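Local coordinates for protein Alpha/beta hydrolase (Enterobacter asburiae, PDB 6KMO) that probably hydrolyses carboxylic ester bonds, acting as an esterase or lipase of the alpha/beta hydrolase fold, at residues D277-E282 against M305-G310; S254-S259 against G287-A292; M103-G108 against N151-A156; G108-G113 against D239-S244. The protein carries 2 engineered substitutions. One frame throughout, in Å; residues are numbered along the deposited sequence.

Contact 1 (D277-E282 against M305-G310); sequences DVLRDE and MIHDYG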
loop_
_atom_site.group_PDB
_atom_site.type_symbol
_atom_site.label_atom_id
_atom_site.label_comp_id
_atom_site.label_asym_id
_atom_site.label_seq_id
_atom_site.Cartn_x
_atom_site.Cartn_y
_atom_site.Cartn_z
ATOM N N ASP A 277 -1.219 2.265 -15.523
ATOM C CA ASP A 277 -1.178 0.914 -16.086
ATOM C C ASP A 277 -2.521 0.661 -16.751
ATOM O O ASP A 277 -3.570 0.881 -16.143
ATOM C CB ASP A 277 -0.927 -0.078 -14.937
ATOM C CG ASP A 277 -0.801 -1.540 -15.367
ATOM O OD1 ASP A 277 -1.060 -1.895 -16.532
ATOM O OD2 ASP A 277 -0.402 -2.361 -14.490
ATOM N N VAL A 278 -2.496 0.192 -18.003
ATOM C CA VAL A 278 -3.733 -0.187 -18.677
ATOM C C VAL A 278 -4.558 -1.160 -17.835
ATOM O O VAL A 278 -5.787 -1.118 -17.875
ATOM C CB VAL A 278 -3.484 -0.762 -20.087
ATOM C CG1 VAL A 278 -2.921 0.311 -21.018
ATOM C CG2 VAL A 278 -2.581 -1.986 -20.053
ATOM N N LEU A 279 -3.906 -2.043 -17.078
ATOM C CA LEU A 279 -4.562 -3.070 -16.280
ATOM C C LEU A 279 -5.080 -2.558 -14.943
ATOM O O LEU A 279 -5.716 -3.312 -14.207
ATOM C CB LEU A 279 -3.582 -4.214 -16.013
ATOM C CG LEU A 279 -2.961 -4.877 -17.239
ATOM C CD1 LEU A 279 -1.972 -5.917 -16.762
ATOM C CD2 LEU A 279 -4.009 -5.451 -18.162
ATOM N N ARG A 280 -4.831 -1.298 -14.594
ATOM C CA ARG A 280 -5.186 -0.819 -13.263
ATOM C C ARG A 280 -6.659 -1.051 -12.950
ATOM O O ARG A 280 -7.009 -1.606 -11.904
ATOM C CB ARG A 280 -4.882 0.672 -13.178
ATOM C CG ARG A 280 -5.184 1.293 -11.844
ATOM C CD ARG A 280 -5.195 2.799 -11.984
ATOM N NE ARG A 280 -6.361 3.260 -12.714
ATOM C CZ ARG A 280 -6.492 4.482 -13.228
ATOM N NH1 ARG A 280 -5.511 5.360 -13.158
ATOM N NH2 ARG A 280 -7.631 4.818 -13.811
ATOM N N ASP A 281 -7.539 -0.624 -13.846
ATOM C CA ASP A 281 -8.957 -0.622 -13.517
ATOM C C ASP A 281 -9.501 -2.038 -13.349
ATOM O O ASP A 281 -10.292 -2.291 -12.431
ATOM C CB ASP A 281 -9.742 0.151 -14.565
ATOM C CG ASP A 281 -9.591 1.647 -14.432
ATOM O OD1 ASP A 281 -8.982 2.141 -13.452
ATOM O OD2 ASP A 281 -10.138 2.328 -15.326
ATOM N N GLU A 282 -9.071 -2.985 -14.195
ATOM C CA GLU A 282 -9.574 -4.349 -14.056
ATOM C C GLU A 282 -9.055 -5.006 -12.784
ATOM O O GLU A 282 -9.726 -5.879 -12.214
ATOM C CB GLU A 282 -9.237 -5.177 -15.296
ATOM C CG GLU A 282 -7.785 -5.608 -15.444
ATOM C CD GLU A 282 -7.474 -6.028 -16.852
ATOM O OE1 GLU A 282 -7.674 -5.186 -17.753
ATOM O OE2 GLU A 282 -7.030 -7.187 -17.063
ATOM N N MET A 305 3.341 4.978 -10.647
ATOM C CA MET A 305 3.981 3.763 -11.129
ATOM C C MET A 305 3.389 3.316 -12.461
ATOM O O MET A 305 2.206 3.527 -12.755
ATOM C CB MET A 305 3.818 2.612 -10.118
ATOM C CG MET A 305 4.556 2.771 -8.804
ATOM S SD MET A 305 6.410 2.961 -8.962
ATOM C CE MET A 305 6.558 4.800 -8.765
ATOM N N ILE A 306 4.233 2.663 -13.249
ATOM C CA ILE A 306 3.809 1.949 -14.431
ATOM C C ILE A 306 3.618 0.469 -14.121
ATOM O O ILE A 306 4.058 -0.042 -13.091
ATOM C CB ILE A 306 4.828 2.110 -15.591
ATOM C CG1 ILE A 306 6.224 1.687 -15.148
ATOM C CG2 ILE A 306 4.801 3.526 -16.131
ATOM C CD1 ILE A 306 7.200 1.544 -16.281
ATOM N N HIS A 307 2.978 -0.233 -15.048
ATOM C CA HIS A 307 2.918 -1.684 -15.016
ATOM C C HIS A 307 4.297 -2.281 -14.747
ATOM O O HIS A 307 5.306 -1.841 -15.293
ATOM C CB HIS A 307 2.394 -2.191 -16.364
ATOM C CG HIS A 307 2.176 -3.663 -16.389
ATOM N ND1 HIS A 307 1.151 -4.269 -15.706
ATOM C CD2 HIS A 307 2.907 -4.659 -16.950
ATOM C CE1 HIS A 307 1.241 -5.585 -15.875
ATOM N NE2 HIS A 307 2.293 -5.840 -16.630
ATOM N N ASP A 308 4.338 -3.327 -13.918
ATOM C CA ASP A 308 5.575 -4.065 -13.653
ATOM C C ASP A 308 6.614 -3.210 -12.929
ATOM O O ASP A 308 7.810 -3.509 -12.963
ATOM C CB ASP A 308 6.167 -4.696 -14.924
ATOM C CG ASP A 308 5.752 -6.139 -15.117
ATOM O OD1 ASP A 308 5.434 -6.865 -14.137
ATOM O OD2 ASP A 308 5.802 -6.579 -16.293
ATOM N N TYR A 309 6.164 -2.211 -12.167
ATOM C CA TYR A 309 7.096 -1.388 -11.406
ATOM C C TYR A 309 7.978 -2.250 -10.518
ATOM O O TYR A 309 9.186 -2.012 -10.408
ATOM C CB TYR A 309 6.372 -0.309 -10.588
ATOM C CG TYR A 309 5.324 -0.781 -9.588
ATOM C CD1 TYR A 309 4.005 -0.895 -9.967
ATOM C CD2 TYR A 309 5.651 -1.065 -8.275
ATOM C CE1 TYR A 309 3.028 -1.313 -9.070
ATOM C CE2 TYR A 309 4.677 -1.493 -7.355
ATOM C CZ TYR A 309 3.363 -1.601 -7.773
ATOM O OH TYR A 309 2.356 -2.042 -6.932
ATOM N N GLY A 310 7.407 -3.282 -9.889
ATOM C CA GLY A 310 8.193 -4.116 -8.995
ATOM C C GLY A 310 9.014 -5.192 -9.672
ATOM O O GLY A 310 9.825 -5.844 -9.007
#
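D277 and H307 meet through one short hydrogen bond that lies in the plane of the imidazole. H307 ND1 donates to D277 OD2 at 2.7 Å. At the carboxylate, the donor comes in on the syn side of OD2, 32° out of plane, and the two flat groups are turned 72° apart. On H307, CG lies anti to the backbone N (chi1 -175°), which carries the ring across to the aspartate. A second polar bond fixes the carboxylate from within its own turn: D277 OD1 caps L279 N at 2.9 Å, the N-H reaching it from above the carboxylate plane. One oxygen is therefore held by the turn that leads into helix 280-292 and the other by the histidine. The apolar share is small and close, with L279 CD1 approaching H307 CE1 obliquely at 3.3 Å. Beyond the two segments, H307 touches S180 and meets W208 edge-to-face. An acid after strand 269-274, a histidine after strand 297-302 and a serine in a GxSxG elbow are consistent with the catalytic triad of alpha/beta hydrolases, in which the carboxylate bond would orient the imidazole toward the nucleophile.

Contact 2 (S254-S259 against G287-A292); sequences SPLRAS and GRKLDA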
loop_
_atom_site.group_PDB
_atom_site.type_symbol
_atom_site.label_atom_id
_atom_site.label_comp_id
_atom_site.label_asym_id
_atom_site.label_seq_id
_atom_site.Cartn_x
_atom_site.Cartn_y
_atom_site.Cartn_z
ATOM N N SER A 254 -10.445 -15.114 -17.498
ATOM C CA SER A 254 -10.942 -13.774 -17.193
ATOM C C SER A 254 -11.695 -13.813 -15.871
ATOM O O SER A 254 -12.935 -13.807 -15.854
ATOM C CB SER A 254 -11.857 -13.245 -18.295
ATOM O OG SER A 254 -11.150 -13.056 -19.492
ATOM N N PRO A 255 -10.973 -13.891 -14.743
ATOM C CA PRO A 255 -11.662 -14.011 -13.442
ATOM C C PRO A 255 -12.556 -12.827 -13.114
ATOM O O PRO A 255 -13.476 -12.963 -12.298
ATOM C CB PRO A 255 -10.512 -14.168 -12.439
ATOM C CG PRO A 255 -9.317 -13.557 -13.158
ATOM C CD PRO A 255 -9.505 -13.921 -14.602
ATOM N N LEU A 256 -12.329 -11.666 -13.734
ATOM C CA LEU A 256 -13.250 -10.557 -13.532
ATOM C C LEU A 256 -14.676 -10.896 -13.937
ATOM O O LEU A 256 -15.613 -10.271 -13.427
ATOM C CB LEU A 256 -12.777 -9.332 -14.312
ATOM C CG LEU A 256 -13.543 -8.032 -14.037
ATOM C CD1 LEU A 256 -13.319 -7.582 -12.607
ATOM C CD2 LEU A 256 -13.103 -6.953 -15.014
ATOM N N ARG A 257 -14.865 -11.866 -14.822
ATOM C CA ARG A 257 -16.196 -12.238 -15.293
ATOM C C ARG A 257 -16.905 -13.205 -14.353
ATOM O O ARG A 257 -18.072 -13.543 -14.598
ATOM C CB ARG A 257 -16.096 -12.834 -16.699
ATOM C CG ARG A 257 -15.493 -11.889 -17.715
ATOM C CD ARG A 257 -15.554 -12.444 -19.117
ATOM N NE ARG A 257 -14.673 -11.722 -20.015
ATOM C CZ ARG A 257 -14.629 -11.885 -21.328
ATOM N NH1 ARG A 257 -15.483 -12.702 -21.934
ATOM N NH2 ARG A 257 -13.715 -11.227 -22.036
ATOM N N ALA A 258 -16.270 -13.619 -13.270
ATOM C CA ALA A 258 -16.898 -14.521 -12.329
ATOM C C ALA A 258 -18.006 -13.817 -11.573
ATOM O O ALA A 258 -17.913 -12.632 -11.251
ATOM C CB ALA A 258 -15.864 -15.033 -11.332
ATOM N N SER A 259 -19.060 -14.567 -11.269
ATOM C CA SER A 259 -20.126 -14.030 -10.449
ATOM C C SER A 259 -19.723 -14.030 -8.983
ATOM O O SER A 259 -18.733 -14.641 -8.573
ATOM C CB SER A 259 -21.374 -14.904 -10.595
ATOM O OG SER A 259 -21.098 -16.168 -10.030
ATOM N N GLY A 287 -10.884 -6.634 -7.229
ATOM C CA GLY A 287 -10.917 -6.523 -5.783
ATOM C C GLY A 287 -12.289 -6.187 -5.231
ATOM O O GLY A 287 -12.698 -6.726 -4.204
ATOM N N ARG A 288 -13.021 -5.289 -5.899
ATOM C CA ARG A 288 -14.361 -4.953 -5.434
ATOM C C ARG A 288 -15.291 -6.146 -5.535
ATOM O O ARG A 288 -16.129 -6.364 -4.651
ATOM C CB ARG A 288 -14.929 -3.760 -6.208
ATOM C CG ARG A 288 -14.039 -2.515 -6.220
ATOM C CD ARG A 288 -14.802 -1.308 -6.716
ATOM N NE ARG A 288 -13.919 -0.264 -7.210
ATOM C CZ ARG A 288 -13.386 0.707 -6.493
ATOM N NH1 ARG A 288 -13.642 0.826 -5.184
ATOM N NH2 ARG A 288 -12.585 1.564 -7.124
ATOM N N LYS A 289 -15.159 -6.935 -6.602
ATOM C CA LYS A 289 -15.981 -8.135 -6.740
ATOM C C LYS A 289 -15.674 -9.142 -5.641
ATOM O O LYS A 289 -16.588 -9.795 -5.104
ATOM C CB LYS A 289 -15.799 -8.745 -8.128
ATOM C CG LYS A 289 -16.424 -7.895 -9.225
ATOM C CD LYS A 289 -16.448 -8.586 -10.583
ATOM C CE LYS A 289 -17.503 -9.699 -10.609
ATOM N NZ LYS A 289 -18.067 -10.049 -11.988
ATOM N N LEU A 290 -14.396 -9.314 -5.304
ATOM C CA LEU A 290 -14.031 -10.227 -4.227
ATOM C C LEU A 290 -14.678 -9.777 -2.930
ATOM O O LEU A 290 -15.266 -10.579 -2.200
ATOM C CB LEU A 290 -12.510 -10.294 -4.091
ATOM C CG LEU A 290 -11.735 -11.027 -5.182
ATOM C CD1 LEU A 290 -10.254 -10.927 -4.876
ATOM C CD2 LEU A 290 -12.135 -12.479 -5.267
ATOM N N ASP A 291 -14.602 -8.481 -2.635
ATOM C CA ASP A 291 -15.168 -8.005 -1.375
ATOM C C ASP A 291 -16.676 -8.210 -1.338
ATOM O O ASP A 291 -17.233 -8.565 -0.293
ATOM C CB ASP A 291 -14.822 -6.535 -1.183
ATOM C CG ASP A 291 -15.358 -5.975 0.104
ATOM O OD1 ASP A 291 -14.776 -6.230 1.175
ATOM O OD2 ASP A 291 -16.385 -5.249 0.040
ATOM N N ALA A 292 -17.346 -8.036 -2.478
ATOM C CA ALA A 292 -18.791 -8.249 -2.524
ATOM C C ALA A 292 -19.139 -9.707 -2.295
ATOM O O ALA A 292 -20.265 -10.010 -1.871
ATOM C CB ALA A 292 -19.341 -7.774 -3.856
#
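K289 sends its ammonium group between two backbone carbonyls, those of L256 and A258, and there the contact is tight. NZ donates to A258 O at 2.7 Å and to L256 O at 2.9 Å, with C=O...N angles of 148° and 154°; the donor stands tilted from both carbonyl planes. A bend at chi3 (73°) in an otherwise extended chain turns the lysine tip into this fork, and CE follows it in, 3.0 Å from A258 O. Apolar packing is lighter: L256 CD1 rests 3.9 Å from K289 CD, the two side chains crossing at about a right angle. The arrangement illustrates how a lysine on an alpha-helix can bind one carbonyl within and one just beyond a 3-10 segment, 255-257, and so tie the loop before helix 260-263 to helix 280-292 of the alpha/beta hydrolase fold. Looser ground lies to the outside, where K289, L256 and R257 keep part of their surface uncovered. R257 points its CB away from the helix, and its guanidinium forms a salt bridge with D212. R288, the residue before the lysine, belongs to the dimer instead, pairing with E275 of the second subunit.

Contact 3 (M103-G108 against N151-A156); sequences MFFHGG and NQAYEA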
loop_
_atom_site.group_PDB
_atom_site.type_symbol
_atom_site.label_atom_id
_atom_site.label_comp_id
_atom_site.label_asym_id
_atom_site.label_seq_id
_atom_site.Cartn_x
_atom_site.Cartn_y
_atom_site.Cartn_z
ATOM N N MET A 103 3.743 -20.119 -3.761
ATOM C CA MET A 103 3.988 -20.347 -5.177
ATOM C C MET A 103 4.218 -18.993 -5.831
ATOM O O MET A 103 3.633 -17.981 -5.418
ATOM C CB MET A 103 2.790 -21.042 -5.823
ATOM C CG MET A 103 2.301 -22.283 -5.069
ATOM S SD MET A 103 3.552 -23.644 -4.758
ATOM C CE MET A 103 3.986 -24.014 -6.495
ATOM N N PHE A 104 5.091 -18.968 -6.836
ATOM C CA PHE A 104 5.373 -17.745 -7.571
ATOM C C PHE A 104 5.132 -17.965 -9.055
ATOM O O PHE A 104 5.808 -18.794 -9.682
ATOM C CB PHE A 104 6.775 -17.177 -7.341
ATOM C CG PHE A 104 6.927 -15.831 -7.990
ATOM C CD1 PHE A 104 6.530 -14.683 -7.335
ATOM C CD2 PHE A 104 7.332 -15.736 -9.311
ATOM C CE1 PHE A 104 6.579 -13.455 -7.963
ATOM C CE2 PHE A 104 7.374 -14.528 -9.948
ATOM C CZ PHE A 104 7.000 -13.374 -9.274
ATOM N N PHE A 105 4.177 -17.209 -9.612
ATOM C CA PHE A 105 3.766 -17.278 -11.005
ATOM C C PHE A 105 4.257 -16.009 -11.691
ATOM O O PHE A 105 3.793 -14.909 -11.386
ATOM C CB PHE A 105 2.246 -17.434 -11.079
ATOM C CG PHE A 105 1.718 -18.593 -10.275
ATOM C CD1 PHE A 105 2.340 -19.833 -10.312
ATOM C CD2 PHE A 105 0.596 -18.447 -9.498
ATOM C CE1 PHE A 105 1.854 -20.896 -9.568
ATOM C CE2 PHE A 105 0.104 -19.509 -8.758
ATOM C CZ PHE A 105 0.751 -20.744 -8.791
ATOM N N HIS A 106 5.197 -16.163 -12.615
ATOM C CA HIS A 106 5.807 -15.020 -13.268
ATOM C C HIS A 106 4.881 -14.408 -14.314
ATOM O O HIS A 106 3.973 -15.049 -14.842
ATOM C CB HIS A 106 7.157 -15.394 -13.873
ATOM C CG HIS A 106 7.095 -16.192 -15.143
ATOM N ND1 HIS A 106 6.883 -15.599 -16.368
ATOM C CD2 HIS A 106 7.298 -17.506 -15.391
ATOM C CE1 HIS A 106 6.935 -16.517 -17.313
ATOM N NE2 HIS A 106 7.180 -17.684 -16.749
ATOM N N GLY A 107 5.146 -13.140 -14.622
ATOM C CA GLY A 107 4.467 -12.428 -15.678
ATOM C C GLY A 107 5.258 -12.400 -16.970
ATOM O O GLY A 107 6.284 -13.057 -17.132
ATOM N N GLY A 108 4.757 -11.600 -17.907
ATOM C CA GLY A 108 5.293 -11.579 -19.251
ATOM C C GLY A 108 4.299 -11.846 -20.357
ATOM O O GLY A 108 4.706 -12.164 -21.487
ATOM N N ASN A 151 -2.860 -25.227 -15.614
ATOM C CA ASN A 151 -2.900 -26.585 -15.099
ATOM C C ASN A 151 -1.576 -26.946 -14.440
ATOM O O ASN A 151 -1.557 -27.523 -13.344
ATOM C CB ASN A 151 -3.204 -27.572 -16.208
ATOM C CG ASN A 151 -3.129 -28.984 -15.710
ATOM O OD1 ASN A 151 -3.936 -29.372 -14.891
ATOM N ND2 ASN A 151 -2.135 -29.713 -16.121
ATOM N N GLN A 152 -0.458 -26.624 -15.103
ATOM C CA GLN A 152 0.851 -26.846 -14.503
ATOM C C GLN A 152 0.966 -26.130 -13.173
ATOM O O GLN A 152 1.462 -26.701 -12.196
ATOM C CB GLN A 152 1.962 -26.374 -15.441
ATOM C CG GLN A 152 2.111 -27.220 -16.686
ATOM C CD GLN A 152 2.959 -26.569 -17.740
ATOM O OE1 GLN A 152 2.994 -25.355 -17.872
ATOM N NE2 GLN A 152 3.625 -27.384 -18.533
ATOM N N ALA A 153 0.503 -24.882 -13.116
ATOM C CA ALA A 153 0.575 -24.114 -11.881
ATOM C C ALA A 153 -0.229 -24.779 -10.770
ATOM O O ALA A 153 0.240 -24.863 -9.624
ATOM C CB ALA A 153 0.044 -22.709 -12.146
ATOM N N TYR A 154 -1.436 -25.250 -11.089
ATOM C CA TYR A 154 -2.258 -25.918 -10.081
ATOM C C TYR A 154 -1.614 -27.225 -9.614
ATOM O O TYR A 154 -1.555 -27.506 -8.411
ATOM C CB TYR A 154 -3.694 -26.158 -10.579
ATOM C CG TYR A 154 -4.487 -26.952 -9.574
ATOM C CD1 TYR A 154 -4.971 -26.366 -8.430
ATOM C CD2 TYR A 154 -4.659 -28.311 -9.729
ATOM C CE1 TYR A 154 -5.658 -27.087 -7.471
ATOM C CE2 TYR A 154 -5.333 -29.047 -8.778
ATOM C CZ TYR A 154 -5.833 -28.429 -7.662
ATOM O OH TYR A 154 -6.509 -29.181 -6.730
ATOM N N GLU A 155 -1.134 -28.039 -10.556
ATOM C CA GLU A 155 -0.505 -29.298 -10.178
ATOM C C GLU A 155 0.720 -29.062 -9.305
ATOM O O GLU A 155 0.955 -29.796 -8.335
ATOM C CB GLU A 155 -0.153 -30.100 -11.431
ATOM C CG GLU A 155 -1.360 -30.670 -12.182
ATOM C CD GLU A 155 -2.062 -31.798 -11.448
ATOM O OE1 GLU A 155 -1.476 -32.389 -10.523
ATOM O OE2 GLU A 155 -3.216 -32.108 -11.816
ATOM N N ALA A 156 1.516 -28.047 -9.617
ATOM C CA ALA A 156 2.687 -27.746 -8.784
ATOM C C ALA A 156 2.277 -27.273 -7.389
ATOM O O ALA A 156 2.931 -27.604 -6.391
ATOM C CB ALA A 156 3.556 -26.696 -9.472
#
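F105 and M103 point from one face of strand 99-105 toward A153 and A156 of helix 148-163, a pairing in which residues two apart on a strand meet residues three apart on a helix. The F105 ring meets the A153 methyl obliquely: CE1 comes within 3.6 Å of A153 CB, while CZ lies 4.0 Å from the same carbon. A chi1 of -54° sets CG anti to the carbonyl carbon, and the ring extends from the strand to the helix. M103 reaches its target by another route. Its chain is bent at both chi2 and chi3, so that the thioether curls round and only the terminal methyl makes the touch, CE lying 4.0 Å from A156 CB and 3.7 Å from A156 O. The side-chain pairs are apolar, though the M103 methyl also lies against that carbonyl oxygen. With only methyl groups at A153 and A156, the strand side chains come close to the helix backbone, F105 CE1 lying 4.2 Å from A153 CA. Helix 148-163 links strand 132-136 to strand 174-179, and strand 99-105 runs between those two, so the contact sits beneath a beta-alpha-beta crossover that spans it. F105 also packs on helix 181-195, on M185 and V186, whereas F104 faces helix 115-129.

Contact 4 (G108-G113 against D239-S244); sequences GGWVLG and DNYTTS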
loop_
_atom_site.group_PDB
_atom_site.type_symbol
_atom_site.label_atom_id
_atom_site.label_comp_id
_atom_site.label_asym_id
_atom_site.label_seq_id
_atom_site.Cartn_x
_atom_site.Cartn_y
_atom_site.Cartn_z
ATOM N N GLY A 108 4.757 -11.600 -17.907
ATOM C CA GLY A 108 5.293 -11.579 -19.251
ATOM C C GLY A 108 4.299 -11.846 -20.357
ATOM O O GLY A 108 4.706 -12.164 -21.487
ATOM N N GLY A 109 2.999 -11.721 -20.084
ATOM C CA GLY A 109 2.033 -11.872 -21.155
ATOM C C GLY A 109 1.948 -13.260 -21.728
ATOM O O GLY A 109 1.516 -13.416 -22.891
ATOM N N TRP A 110 2.351 -14.277 -20.959
ATOM C CA TRP A 110 2.420 -15.689 -21.327
ATOM C C TRP A 110 3.546 -15.977 -22.316
ATOM O O TRP A 110 4.146 -17.052 -22.278
ATOM C CB TRP A 110 1.075 -16.227 -21.816
ATOM C CG TRP A 110 -0.012 -16.114 -20.779
ATOM C CD1 TRP A 110 -0.145 -16.847 -19.635
ATOM C CD2 TRP A 110 -1.122 -15.204 -20.792
ATOM N NE1 TRP A 110 -1.250 -16.455 -18.933
ATOM C CE2 TRP A 110 -1.877 -15.454 -19.627
ATOM C CE3 TRP A 110 -1.547 -14.200 -21.672
ATOM C CZ2 TRP A 110 -3.035 -14.756 -19.328
ATOM C CZ3 TRP A 110 -2.697 -13.516 -21.379
ATOM C CH2 TRP A 110 -3.438 -13.792 -20.222
ATOM N N VAL A 111 3.864 -15.014 -23.175
ATOM C CA VAL A 111 4.940 -15.162 -24.156
ATOM C C VAL A 111 6.310 -14.967 -23.515
ATOM O O VAL A 111 7.252 -15.722 -23.813
ATOM C CB VAL A 111 4.709 -14.176 -25.315
ATOM C CG1 VAL A 111 5.813 -14.315 -26.354
ATOM C CG2 VAL A 111 3.359 -14.378 -25.952
ATOM N N LEU A 112 6.451 -13.972 -22.648
ATOM C CA LEU A 112 7.737 -13.574 -22.085
ATOM C C LEU A 112 7.907 -14.103 -20.669
ATOM O O LEU A 112 6.980 -14.615 -20.044
ATOM C CB LEU A 112 7.859 -12.043 -22.035
ATOM C CG LEU A 112 7.271 -11.211 -23.164
ATOM C CD1 LEU A 112 7.461 -9.728 -22.836
ATOM C CD2 LEU A 112 7.916 -11.568 -24.487
ATOM N N GLY A 113 9.109 -13.941 -20.155
ATOM C CA GLY A 113 9.378 -14.210 -18.765
ATOM C C GLY A 113 9.880 -15.617 -18.508
ATOM O O GLY A 113 9.754 -16.524 -19.326
ATOM N N ASP A 239 -3.754 -12.875 -27.644
ATOM C CA ASP A 239 -3.917 -13.630 -28.881
ATOM C C ASP A 239 -2.991 -14.840 -28.924
ATOM O O ASP A 239 -3.361 -15.886 -29.460
ATOM C CB ASP A 239 -3.659 -12.741 -30.097
ATOM C CG ASP A 239 -4.789 -11.757 -30.381
ATOM O OD1 ASP A 239 -5.892 -11.869 -29.805
ATOM O OD2 ASP A 239 -4.567 -10.852 -31.213
ATOM N N ASN A 240 -1.775 -14.711 -28.390
ATOM C CA ASN A 240 -0.869 -15.852 -28.329
ATOM C C ASN A 240 -1.325 -16.881 -27.307
ATOM O O ASN A 240 -1.053 -18.076 -27.473
ATOM C CB ASN A 240 0.546 -15.365 -28.001
ATOM C CG ASN A 240 1.292 -14.866 -29.222
ATOM O OD1 ASN A 240 1.832 -15.658 -29.999
ATOM N ND2 ASN A 240 1.312 -13.554 -29.414
ATOM N N TYR A 241 -2.015 -16.444 -26.255
ATOM C CA TYR A 241 -2.486 -17.333 -25.193
ATOM C C TYR A 241 -3.703 -18.139 -25.640
ATOM O O TYR A 241 -3.720 -19.366 -25.525
ATOM C CB TYR A 241 -2.851 -16.478 -23.992
ATOM C CG TYR A 241 -3.142 -17.210 -22.713
ATOM C CD1 TYR A 241 -2.282 -18.184 -22.214
ATOM C CD2 TYR A 241 -4.270 -16.886 -21.963
ATOM C CE1 TYR A 241 -2.535 -18.800 -21.002
ATOM C CE2 TYR A 241 -4.526 -17.497 -20.733
ATOM C CZ TYR A 241 -3.649 -18.446 -20.261
ATOM O OH TYR A 241 -3.855 -19.056 -19.049
ATOM N N THR A 242 -4.747 -17.467 -26.110
ATOM C CA THR A 242 -5.899 -18.135 -26.692
ATOM C C THR A 242 -6.767 -17.118 -27.413
ATOM O O THR A 242 -7.118 -16.081 -26.845
ATOM C CB THR A 242 -6.753 -18.856 -25.654
ATOM O OG1 THR A 242 -7.938 -19.318 -26.330
ATOM C CG2 THR A 242 -7.167 -17.979 -24.495
ATOM N N THR A 243 -7.136 -17.427 -28.654
ATOM C CA THR A 243 -8.060 -16.586 -29.404
ATOM C C THR A 243 -9.497 -17.062 -29.284
ATOM O O THR A 243 -10.376 -16.512 -29.955
ATOM C CB THR A 243 -7.674 -16.559 -30.880
ATOM O OG1 THR A 243 -7.587 -17.899 -31.366
ATOM C CG2 THR A 243 -6.347 -15.844 -31.087
ATOM N N SER A 244 -9.764 -18.060 -28.457
ATOM C CA SER A 244 -11.111 -18.586 -28.305
ATOM C C SER A 244 -11.970 -17.658 -27.457
ATOM O O SER A 244 -11.618 -17.333 -26.318
ATOM C CB SER A 244 -11.041 -19.957 -27.641
ATOM O OG SER A 244 -12.315 -20.366 -27.176
#
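W110 and Y241 bring their CA atoms to 6.5 Å, the loop turning through positive phi at G109 and W110 (71° for the latter) just where helix 231-241 comes to its end. The side chains then meet flat. The five-membered ring of the indole and the phenol ring form a face-to-face stack, with centroids 3.5 Å apart and planes only 3° from parallel. The overlap extends onto the six-membered ring of the indole: W110 NE1 lies 3.4 Å from Y241 CZ, and W110 CZ2 is 3.4 Å from Y241 CE2. Y241 swings into place with CG anti to its own N (chi1 -170°). Alongside, V111 CG2 packs 3.6 Å from N240 CB; the amide of N240 is engaged elsewhere, ND2 bonding to W236 O. W238 adds an edge-to-face contact to the indole, and V181 and N184 of helix 181-195 also pack against it. H106 to W110 spell HGGGW, the sequence that in hormone-sensitive-lipase relatives carries the glycine amides of the oxyanion hole; the stack thus joins what is probably the oxyanion loop to a helix inserted between strands 203-207 and 269-274, where such enzymes commonly build part of their cap.

Reading from the N terminus, strand 99-105 and the loop after it open contacts 3 and 4, sharing G108. Contact 3 closes first, at helix 148-163; contact 4 closes much later, at the end of helix 231-241, so the two cross. H106 packs against L112 and G113 where they touch. A second crossing pair, sharing helix 280-292, follows in series: contact 2 opens at 254-259, contact 1 at 277-282, and contact 2 then closes at 287-292 before contact 1 does at 305-310. Contact 3 joins the central sheet to its crossover helix, contact 4 the loop after strand 99-105 to helix 231-241, contact 1 the turns following strands 269-274 and 305-306, and contact 2 loop 254-259 to helix 280-292.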